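Local coordinates for autoinducer 2-binding protein LsrB (Clostridium saccharobutylicum DSM 13864, PDB 6DSP), which binds the quorum-sensing signal autoinducer-2 in its cyclic tetrahydroxytetrahydrofuran form, as a solute-binding protein of the periplasmic-binding-protein type, at residues Q132-M137 against T248-P253; S255-C260 against N341-D346; T266-W271 against T335-D340. One frame throughout, in Å; residues are numbered along the deposited sequence.

Interaction 1 of 3, residues Q132-M137 against T248-P253; sequences QMLVQM and TGFASP
The helix-on-sheet packing of one lobe of the periplasmic-binding-protein fold brings Leu134, on helix 127-144, over the ring of Phe250, a residue of the autoinducer-2 pocket just beyond strand 246-249. Leu134 crosses Phe250 at about a right angle, and its CD2 stands over the centre of one ring face, 3.7 Å from the centroid and only 10° off the ring normal, a CH-pi contact. Leu134 CG lies 3.5 Å from Phe250 CZ, while CD1 reaches the CE2 corner. Met133 takes the rim instead: with CG anti to the backbone N (chi1 179°) and the chain extended beyond it, its sulfur arrives at the ring edge, SD 3.9 Å from Phe250 CE1, as a Met-aromatic contact. One helical turn on from Met133, Met137 bends at chi3 (-63°), which brings its CE to 3.5 Å from Gly249 O. Its CB lies 3.5 Å from Thr248 OG1, a hydroxyl engaged by Arg267 O. Residues 132-137 thus hold Phe250 by carbon and sulfur alone, while Trp171 and Trp271 meet the same ring edge-to-face. An aromatic side chain bordering the ligand, just past the end of a strand, fits the interlobe cleft of the periplasmic-binding-protein fold.

Interaction 2 of 3, residues S255-C260 against N341-D346; sequences SMKQYC and NMNNYD
Helix 257-261 begins beside the irregular C-terminal segment 341-346, the backbones coming nearest at Lys257 and Met342, whose CA atoms are 7.0 Å apart. Within 341-346 the chain turns back on itself through backbone bonds from Asn344 N to Asn341 O and from Tyr345 N to Met342 O. The contact joins a helix near the two-stranded sheet of one lobe of the periplasmic-binding-protein fold to the tail that follows strand 335-337.

Lys257 carries most of it. Its side chain is extended beyond CG and lies obliquely across Met342; its methylenes pack against Met342 and its ammonium group meets oxygens. CG rests 4.0 Å from Met342 SD, and CE passes Met342 O at 3.3 Å. At the tip NZ has three partners. It donates to Tyr345 O over 2.8 Å, the donor tilted 19° from the carbonyl plane. A water accepts from Lys257 NZ and donates to Asn343 OD1, tying the lysine to a second residue of the tail. Asn254 OD1 is the third partner, and through its ND2 the same asparagine holds the carboxylate of Asp346. That carboxylate probably adds a modest electrostatic attraction to Lys257, although the charged atoms do not touch.

Alongside the lysine, Met342 points its thioether at the helix. Its CG sits between the backbone N and the carbonyl carbon (chi1 68°), and from there the extended chain carries the sulfur to Cys260 and the methyl to the helix backbone. Trp268 packs against both Cys260 and Met342. The sulfur of Met342 meets Cys260 at two atoms: SD is 3.7 Å from Cys260 CB and equally far from Cys260 SG.

Interaction 3 of 3, residues T266-W271 against T335-D340; sequences TRWGLW and TIFTKD. With PAV ((2R,4S)-2-methyl-2,3,3,4-tetrahydroxytetrahydrofuran), chain C.
Phe337 and Trp268 face each other as an antiparallel hydrogen-bonded pair, and a chi1 of -53°, with CG anti to the carbonyl carbon, sends the phenylalanine ring along the partner strand past the indole. Its CB lies over the six-membered ring of Trp268, 3.6 Å from the centroid and 11° off the normal, a CH-pi contact. CG follows near Trp268 CE2 and CZ2. CD2 then closes to 3.4 Å on Trp268 NE1, which makes a weak hydrogen bond to Ala251 O; the two ring planes are inclined at 34°. Phe337 CE2 lies 3.8 Å from Leu270 CB, and the ring also meets Tyr345 edge-to-face.

Four backbone bonds join the strands. Phe337 N reaches Trp268 O at 2.7 Å and is answered by Trp268 N to Phe337 O; Leu270 and Thr335 form the second reciprocal pair. Gly269, with no side chain, lies between them with its CA 3.1 Å from Thr335 O. Ile336 CG2 touches Arg267 CG at 3.6 Å, while the Arg267 guanidinium, salt-bridged to Glu144, carries Thr338 CG2 over one face.

Next to Leu270 and Trp271 lies the ligand: Leu270 CD1 packs against PAV C1, and PAV O3 approaches the edge of the Trp271 ring, 3.4 Å from CZ2. Apolar carbon and an indole edge thus supply shape here, while the ligand is hydrogen-bonded by Asp110 and Asp167, among others.

From the N terminus, helix 127-144 is the first element used, and interaction 1 closes a loop of 110 residues when the chain returns at strand 246-249. The chain runs on directly into helix 257-261, where interaction 2 opens; it closes only in the C-terminal tail, and interaction 3 lies nested inside that loop, pairing strand 268-270 with strand 335-337. Interaction 1 is in series with both and crosses neither. In space the three adjoin: Gly249 O takes a probable hydrogen bond from Gly269 N, and Asn341 ND2 hydrogen-bonds Ile336 O. Interaction 1 packs a helix on its sheet beside the ligand, and interactions 2 and 3 fasten residues 335-346 to the same lobe.

Interaction 1 of 3, residues Q132-M137 against T248-P253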
loop_
_atom_site.group_PDB
_atom_site.type_symbol
_atom_site.label_atom_id
_atom_site.label_comp_id
_atom_site.label_asym_id
_atom_site.label_seq_id
_atom_site.Cartn_x
_atom_site.Cartn_y
_atom_site.Cartn_z
ATOM N N GLN A 132 3.921 -11.543 5.636
ATOM C CA GLN A 132 3.401 -12.676 6.403
ATOM C C GLN A 132 1.889 -12.561 6.599
ATOM O O GLN A 132 1.179 -13.567 6.558
ATOM C CB GLN A 132 4.150 -12.755 7.723
ATOM C CG GLN A 132 5.588 -13.148 7.465
ATOM C CD GLN A 132 6.461 -13.178 8.678
ATOM O OE1 GLN A 132 7.695 -13.101 8.555
ATOM N NE2 GLN A 132 5.858 -13.314 9.853
ATOM N N MET A 133 1.374 -11.329 6.791
ATOM C CA MET A 133 -0.068 -11.143 6.893
ATOM C C MET A 133 -0.767 -11.646 5.638
ATOM O O MET A 133 -1.792 -12.338 5.739
ATOM C CB MET A 133 -0.364 -9.658 7.098
ATOM C CG MET A 133 -1.840 -9.335 7.192
ATOM S SD MET A 133 -1.958 -7.532 7.301
ATOM C CE MET A 133 -3.749 -7.333 7.318
ATOM N N LEU A 134 -0.236 -11.318 4.448
ATOM C CA LEU A 134 -0.841 -11.790 3.199
ATOM C C LEU A 134 -0.897 -13.309 3.150
ATOM O O LEU A 134 -1.952 -13.900 2.852
ATOM C CB LEU A 134 -0.065 -11.232 2.007
ATOM C CG LEU A 134 -0.308 -9.731 1.812
ATOM C CD1 LEU A 134 0.865 -9.196 1.029
ATOM C CD2 LEU A 134 -1.603 -9.449 1.054
ATOM N N VAL A 135 0.227 -13.959 3.455
ATOM C CA VAL A 135 0.278 -15.413 3.407
ATOM C C VAL A 135 -0.662 -16.023 4.439
ATOM O O VAL A 135 -1.356 -17.010 4.149
ATOM C CB VAL A 135 1.727 -15.900 3.589
ATOM C CG1 VAL A 135 1.747 -17.416 3.648
ATOM C CG2 VAL A 135 2.615 -15.352 2.461
ATOM N N GLN A 136 -0.717 -15.437 5.650
ATOM C CA GLN A 136 -1.575 -15.982 6.703
ATOM C C GLN A 136 -3.049 -15.870 6.345
ATOM O O GLN A 136 -3.834 -16.782 6.626
ATOM C CB GLN A 136 -1.298 -15.275 8.028
ATOM C CG GLN A 136 -2.124 -15.855 9.167
ATOM C CD GLN A 136 -1.666 -17.265 9.530
ATOM O OE1 GLN A 136 -0.468 -17.519 9.702
ATOM N NE2 GLN A 136 -2.611 -18.189 9.638
ATOM N N MET A 137 -3.460 -14.748 5.736
ATOM C CA MET A 137 -4.848 -14.654 5.291
ATOM C C MET A 137 -5.148 -15.716 4.260
ATOM O O MET A 137 -6.213 -16.338 4.302
ATOM C CB MET A 137 -5.106 -13.281 4.678
ATOM C CG MET A 137 -5.101 -12.145 5.703
ATOM S SD MET A 137 -5.712 -10.569 5.065
ATOM C CE MET A 137 -4.511 -10.222 3.810
ATOM N N THR A 248 -6.954 -13.394 -1.909
ATOM C CA THR A 248 -6.829 -12.467 -0.793
ATOM C C THR A 248 -5.908 -11.349 -1.232
ATOM O O THR A 248 -5.405 -11.359 -2.359
ATOM C CB THR A 248 -6.334 -13.163 0.488
ATOM O OG1 THR A 248 -6.552 -12.297 1.607
ATOM C CG2 THR A 248 -4.867 -13.572 0.391
ATOM N N GLY A 249 -5.700 -10.367 -0.361
ATOM C CA GLY A 249 -4.909 -9.220 -0.753
ATOM C C GLY A 249 -5.241 -8.033 0.116
ATOM O O GLY A 249 -5.774 -8.181 1.215
ATOM N N PHE A 250 -4.885 -6.850 -0.393
ATOM C CA PHE A 250 -5.100 -5.601 0.325
ATOM C C PHE A 250 -6.035 -4.681 -0.461
ATOM O O PHE A 250 -5.761 -4.375 -1.637
ATOM C CB PHE A 250 -3.775 -4.859 0.521
ATOM C CG PHE A 250 -2.815 -5.515 1.503
ATOM C CD1 PHE A 250 -3.267 -6.221 2.649
ATOM C CD2 PHE A 250 -1.445 -5.370 1.306
ATOM C CE1 PHE A 250 -2.346 -6.763 3.548
ATOM C CE2 PHE A 250 -0.521 -5.902 2.210
ATOM C CZ PHE A 250 -0.977 -6.601 3.331
ATOM N N ALA A 251 -7.070 -4.162 0.210
ATOM C CA ALA A 251 -7.922 -3.132 -0.379
ATOM C C ALA A 251 -8.778 -2.547 0.726
ATOM O O ALA A 251 -9.058 -3.210 1.727
ATOM C CB ALA A 251 -8.814 -3.688 -1.502
ATOM N N SER A 252 -9.197 -1.292 0.539
ATOM C CA SER A 252 -10.102 -0.689 1.502
ATOM C C SER A 252 -11.434 -1.449 1.498
ATOM O O SER A 252 -11.883 -1.952 0.462
ATOM C CB SER A 252 -10.250 0.822 1.269
ATOM O OG SER A 252 -10.521 1.133 -0.095
ATOM N N PRO A 253 -12.081 -1.564 2.656
ATOM C CA PRO A 253 -13.181 -2.537 2.777
ATOM C C PRO A 253 -14.418 -2.213 1.961
ATOM O O PRO A 253 -15.053 -3.147 1.452
ATOM C CB PRO A 253 -13.454 -2.564 4.286
ATOM C CG PRO A 253 -12.911 -1.228 4.792
ATOM C CD PRO A 253 -11.701 -0.959 3.947
#

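Interaction 2 of 3, residues S255-C260 against N341-D346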
loop_
_atom_site.group_PDB
_atom_site.type_symbol
_atom_site.label_atom_id
_atom_site.label_comp_id
_atom_site.label_asym_id
_atom_site.label_seq_id
_atom_site.Cartn_x
_atom_site.Cartn_y
_atom_site.Cartn_z
ATOM N N SER A 255 -14.685 -1.216 -0.955
ATOM C CA SER A 255 -14.537 -1.677 -2.325
ATOM C C SER A 255 -14.733 -3.178 -2.458
ATOM O O SER A 255 -14.923 -3.664 -3.578
ATOM C CB SER A 255 -13.181 -1.259 -2.911
ATOM O OG SER A 255 -12.134 -2.007 -2.319
ATOM N N MET A 256 -14.677 -3.932 -1.345
ATOM C CA MET A 256 -14.757 -5.388 -1.397
ATOM C C MET A 256 -16.017 -5.958 -0.780
ATOM O O MET A 256 -16.219 -7.172 -0.878
ATOM C CB MET A 256 -13.549 -6.039 -0.702
ATOM C CG MET A 256 -12.192 -5.636 -1.279
ATOM S SD MET A 256 -12.013 -6.075 -3.031
ATOM C CE MET A 256 -12.176 -7.884 -2.938
ATOM N N LYS A 257 -16.857 -5.141 -0.141
ATOM C CA LYS A 257 -17.979 -5.702 0.607
ATOM C C LYS A 257 -18.896 -6.519 -0.286
ATOM O O LYS A 257 -19.356 -7.599 0.114
ATOM C CB LYS A 257 -18.761 -4.606 1.315
ATOM C CG LYS A 257 -18.035 -4.039 2.525
ATOM C CD LYS A 257 -18.814 -2.880 3.073
ATOM C CE LYS A 257 -18.097 -2.221 4.237
ATOM N NZ LYS A 257 -18.839 -1.005 4.696
ATOM N N GLN A 258 -19.198 -6.021 -1.492
ATOM C CA GLN A 258 -20.134 -6.747 -2.343
ATOM C C GLN A 258 -19.559 -8.088 -2.781
ATOM O O GLN A 258 -20.267 -9.096 -2.792
ATOM C CB GLN A 258 -20.547 -5.907 -3.555
ATOM C CG GLN A 258 -21.722 -6.536 -4.289
ATOM C CD GLN A 258 -22.941 -6.582 -3.394
ATOM O OE1 GLN A 258 -23.442 -7.661 -3.043
ATOM N NE2 GLN A 258 -23.440 -5.402 -3.024
ATOM N N TYR A 259 -18.271 -8.120 -3.137
ATOM C CA TYR A 259 -17.637 -9.390 -3.481
ATOM C C TYR A 259 -17.708 -10.361 -2.318
ATOM O O TYR A 259 -17.905 -11.566 -2.514
ATOM C CB TYR A 259 -16.165 -9.186 -3.878
ATOM C CG TYR A 259 -15.981 -8.430 -5.186
ATOM C CD1 TYR A 259 -16.540 -8.906 -6.374
ATOM C CD2 TYR A 259 -15.263 -7.211 -5.233
ATOM C CE1 TYR A 259 -16.413 -8.199 -7.560
ATOM C CE2 TYR A 259 -15.106 -6.502 -6.426
ATOM C CZ TYR A 259 -15.696 -7.002 -7.585
ATOM O OH TYR A 259 -15.551 -6.273 -8.735
ATOM N N CYS A 260 -17.521 -9.861 -1.104
ATOM C CA CYS A 260 -17.573 -10.745 0.052
ATOM C C CYS A 260 -18.999 -11.227 0.314
ATOM O O CYS A 260 -19.228 -12.430 0.550
ATOM C CB CYS A 260 -16.930 -10.018 1.247
ATOM S SG CYS A 260 -16.779 -11.052 2.710
ATOM N N ASN A 341 -16.735 -8.798 10.266
ATOM C CA ASN A 341 -16.419 -7.461 10.757
ATOM C C ASN A 341 -16.416 -6.371 9.696
ATOM O O ASN A 341 -16.279 -5.195 10.068
ATOM C CB ASN A 341 -15.074 -7.442 11.501
ATOM C CG ASN A 341 -13.889 -7.724 10.578
ATOM O OD1 ASN A 341 -14.077 -8.142 9.439
ATOM N ND2 ASN A 341 -12.662 -7.463 11.046
ATOM N N MET A 342 -16.548 -6.700 8.397
ATOM C CA MET A 342 -16.358 -5.672 7.371
ATOM C C MET A 342 -17.365 -4.537 7.511
ATOM O O MET A 342 -17.070 -3.390 7.135
ATOM C CB MET A 342 -16.434 -6.283 5.969
ATOM C CG MET A 342 -17.827 -6.788 5.611
ATOM S SD MET A 342 -17.756 -7.707 4.069
ATOM C CE MET A 342 -19.512 -7.876 3.712
ATOM N N ASN A 343 -18.549 -4.820 8.040
ATOM C CA ASN A 343 -19.572 -3.790 8.141
ATOM C C ASN A 343 -19.336 -2.852 9.310
ATOM O O ASN A 343 -20.088 -1.880 9.467
ATOM C CB ASN A 343 -20.963 -4.427 8.200
ATOM C CG ASN A 343 -21.294 -5.159 6.926
ATOM O OD1 ASN A 343 -21.109 -4.619 5.832
ATOM N ND2 ASN A 343 -21.738 -6.404 7.050
ATOM N N ASN A 344 -18.293 -3.094 10.101
ATOM C CA ASN A 344 -17.899 -2.145 11.132
ATOM C C ASN A 344 -17.092 -0.991 10.567
ATOM O O ASN A 344 -16.742 -0.075 11.318
ATOM C CB ASN A 344 -17.082 -2.852 12.221
ATOM C CG ASN A 344 -17.864 -3.937 12.924
ATOM O OD1 ASN A 344 -19.095 -3.929 12.919
ATOM N ND2 ASN A 344 -17.155 -4.869 13.552
ATOM N N TYR A 345 -16.767 -1.017 9.279
ATOM C CA TYR A 345 -15.887 -0.030 8.683
ATOM C C TYR A 345 -16.620 0.679 7.555
ATOM O O TYR A 345 -17.516 0.114 6.920
ATOM C CB TYR A 345 -14.617 -0.715 8.131
ATOM C CG TYR A 345 -13.856 -1.440 9.209
ATOM C CD1 TYR A 345 -14.160 -2.747 9.551
ATOM C CD2 TYR A 345 -12.848 -0.803 9.917
ATOM C CE1 TYR A 345 -13.484 -3.384 10.574
ATOM C CE2 TYR A 345 -12.160 -1.440 10.918
ATOM C CZ TYR A 345 -12.495 -2.725 11.263
ATOM O OH TYR A 345 -11.801 -3.365 12.274
ATOM N N ASP A 346 -16.228 1.926 7.292
ATOM C CA ASP A 346 -16.874 2.712 6.253
ATOM C C ASP A 346 -15.832 3.554 5.522
ATOM O O ASP A 346 -15.854 4.786 5.544
ATOM C CB ASP A 346 -17.978 3.586 6.823
ATOM C CG ASP A 346 -18.705 4.363 5.757
ATOM O OD1 ASP A 346 -18.602 3.985 4.571
ATOM O OD2 ASP A 346 -19.379 5.362 6.103
HETATM O O HOH W 1 -21.415 -1.915 5.455
#

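Interaction 3 of 3, residues T266-W271 against T335-D340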
loop_
_atom_site.group_PDB
_atom_site.type_symbol
_atom_site.label_atom_id
_atom_site.label_comp_id
_atom_site.label_asym_id
_atom_site.label_seq_id
_atom_site.Cartn_x
_atom_site.Cartn_y
_atom_site.Cartn_z
ATOM N N THR A 266 -13.324 -14.725 0.997
ATOM C CA THR A 266 -13.615 -14.790 2.413
ATOM C C THR A 266 -12.948 -13.681 3.204
ATOM O O THR A 266 -13.520 -13.214 4.194
ATOM C CB THR A 266 -13.095 -16.147 2.958
ATOM O OG1 THR A 266 -13.694 -17.213 2.205
ATOM C CG2 THR A 266 -13.421 -16.309 4.431
ATOM N N ARG A 267 -11.743 -13.254 2.817
ATOM C CA ARG A 267 -10.893 -12.536 3.751
ATOM C C ARG A 267 -9.885 -11.712 2.965
ATOM O O ARG A 267 -9.317 -12.197 1.986
ATOM C CB ARG A 267 -10.161 -13.565 4.635
ATOM C CG ARG A 267 -9.136 -12.983 5.592
ATOM C CD ARG A 267 -8.511 -14.117 6.426
ATOM N NE ARG A 267 -9.400 -14.645 7.455
ATOM C CZ ARG A 267 -10.117 -15.771 7.346
ATOM N NH1 ARG A 267 -10.078 -16.491 6.221
ATOM N NH2 ARG A 267 -10.873 -16.168 8.368
ATOM N N TRP A 268 -9.647 -10.485 3.423
ATOM C CA TRP A 268 -8.603 -9.623 2.863
ATOM C C TRP A 268 -8.220 -8.663 3.973
ATOM O O TRP A 268 -8.805 -8.701 5.053
ATOM C CB TRP A 268 -9.105 -8.896 1.592
ATOM C CG TRP A 268 -10.072 -7.780 1.872
ATOM C CD1 TRP A 268 -9.792 -6.451 1.830
ATOM C CD2 TRP A 268 -11.465 -7.897 2.193
ATOM N NE1 TRP A 268 -10.907 -5.729 2.138
ATOM C CE2 TRP A 268 -11.952 -6.587 2.389
ATOM C CE3 TRP A 268 -12.339 -8.989 2.381
ATOM C CZ2 TRP A 268 -13.275 -6.326 2.753
ATOM C CZ3 TRP A 268 -13.666 -8.722 2.737
ATOM C CH2 TRP A 268 -14.114 -7.403 2.918
ATOM N N GLY A 269 -7.234 -7.799 3.718
ATOM C CA GLY A 269 -6.770 -6.906 4.758
ATOM C C GLY A 269 -6.504 -5.487 4.298
ATOM O O GLY A 269 -6.474 -5.178 3.098
ATOM N N LEU A 270 -6.268 -4.637 5.288
ATOM C CA LEU A 270 -5.741 -3.292 5.057
ATOM C C LEU A 270 -5.318 -2.749 6.414
ATOM O O LEU A 270 -4.701 -3.476 7.207
ATOM C CB LEU A 270 -6.732 -2.369 4.323
ATOM C CG LEU A 270 -6.003 -1.222 3.583
ATOM C CD1 LEU A 270 -5.348 -1.663 2.274
ATOM C CD2 LEU A 270 -6.968 -0.052 3.355
ATOM N N TRP A 271 -5.602 -1.477 6.661
ATOM C CA TRP A 271 -5.140 -0.694 7.803
ATOM C C TRP A 271 -5.873 0.636 7.639
ATOM O O TRP A 271 -6.580 0.845 6.643
ATOM C CB TRP A 271 -3.598 -0.512 7.768
ATOM C CG TRP A 271 -3.098 -0.014 6.436
ATOM C CD1 TRP A 271 -3.072 1.292 6.013
ATOM C CD2 TRP A 271 -2.636 -0.800 5.327
ATOM N NE1 TRP A 271 -2.626 1.370 4.714
ATOM C CE2 TRP A 271 -2.346 0.099 4.262
ATOM C CE3 TRP A 271 -2.399 -2.167 5.137
ATOM C CZ2 TRP A 271 -1.846 -0.342 3.032
ATOM C CZ3 TRP A 271 -1.907 -2.597 3.908
ATOM C CH2 TRP A 271 -1.643 -1.681 2.868
ATOM N N THR A 335 -5.430 -4.521 9.755
ATOM C CA THR A 335 -6.798 -4.986 9.936
ATOM C C THR A 335 -7.079 -6.119 8.965
ATOM O O THR A 335 -6.785 -6.002 7.772
ATOM C CB THR A 335 -7.798 -3.846 9.689
ATOM O OG1 THR A 335 -7.412 -2.708 10.481
ATOM C CG2 THR A 335 -9.215 -4.305 10.060
ATOM N N ILE A 336 -7.671 -7.210 9.464
ATOM C CA ILE A 336 -8.115 -8.315 8.626
ATOM C C ILE A 336 -9.633 -8.272 8.561
ATOM O O ILE A 336 -10.294 -8.276 9.608
ATOM C CB ILE A 336 -7.615 -9.670 9.158
ATOM C CG1 ILE A 336 -6.085 -9.717 9.131
ATOM C CG2 ILE A 336 -8.179 -10.793 8.331
ATOM C CD1 ILE A 336 -5.515 -10.878 9.919
ATOM N N PHE A 337 -10.185 -8.236 7.347
ATOM C CA PHE A 337 -11.630 -8.160 7.145
ATOM C C PHE A 337 -12.188 -9.507 6.716
ATOM O O PHE A 337 -11.588 -10.223 5.896
ATOM C CB PHE A 337 -11.995 -7.153 6.051
ATOM C CG PHE A 337 -11.420 -5.795 6.252
ATOM C CD1 PHE A 337 -11.942 -4.924 7.201
ATOM C CD2 PHE A 337 -10.350 -5.361 5.467
ATOM C CE1 PHE A 337 -11.416 -3.652 7.368
ATOM C CE2 PHE A 337 -9.839 -4.072 5.637
ATOM C CZ PHE A 337 -10.352 -3.235 6.601
ATOM N N THR A 338 -13.346 -9.853 7.272
ATOM C CA THR A 338 -14.187 -10.926 6.756
ATOM C C THR A 338 -15.629 -10.417 6.783
ATOM O O THR A 338 -15.896 -9.278 7.185
ATOM C CB THR A 338 -14.102 -12.207 7.598
ATOM O OG1 THR A 338 -14.819 -11.998 8.828
ATOM C CG2 THR A 338 -12.653 -12.635 7.841
ATOM N N LYS A 339 -16.579 -11.256 6.363
ATOM C CA LYS A 339 -17.966 -10.830 6.439
ATOM C C LYS A 339 -18.378 -10.517 7.873
ATOM O O LYS A 339 -19.359 -9.798 8.082
ATOM C CB LYS A 339 -18.859 -11.922 5.832
ATOM C CG LYS A 339 -18.995 -13.170 6.703
ATOM C CD LYS A 339 -19.941 -14.168 6.066
ATOM C CE LYS A 339 -19.849 -15.502 6.768
ATOM N NZ LYS A 339 -20.146 -15.395 8.223
ATOM N N ASP A 340 -17.659 -11.044 8.869
ATOM C CA ASP A 340 -18.081 -10.870 10.257
ATOM C C ASP A 340 -17.723 -9.506 10.830
ATOM O O ASP A 340 -18.341 -9.083 11.810
ATOM C CB ASP A 340 -17.464 -11.964 11.126
ATOM C CG ASP A 340 -18.017 -13.325 10.815
ATOM O OD1 ASP A 340 -19.165 -13.396 10.311
ATOM O OD2 ASP A 340 -17.297 -14.313 11.077
HETATM O O2 PAV C . -1.735 -2.519 -1.474
HETATM C C2 PAV C . -2.001 -1.106 -1.597
HETATM C C1 PAV C . -3.254 -0.666 -0.808
HETATM O O5 PAV C . -2.450 -0.950 -3.056
HETATM C C5 PAV C . -2.193 0.339 -3.412
HETATM C C4 PAV C . -1.364 0.982 -2.286
HETATM O O4 PAV C . -0.279 1.729 -2.828
HETATM C C3 PAV C . -0.949 -0.246 -1.469
HETATM O O3 PAV C . -0.761 0.100 -0.124
HETATM O O13 PAV C . 0.214 -0.824 -2.018
HETATM O O HOH W 2 -16.091 -13.747 4.956
#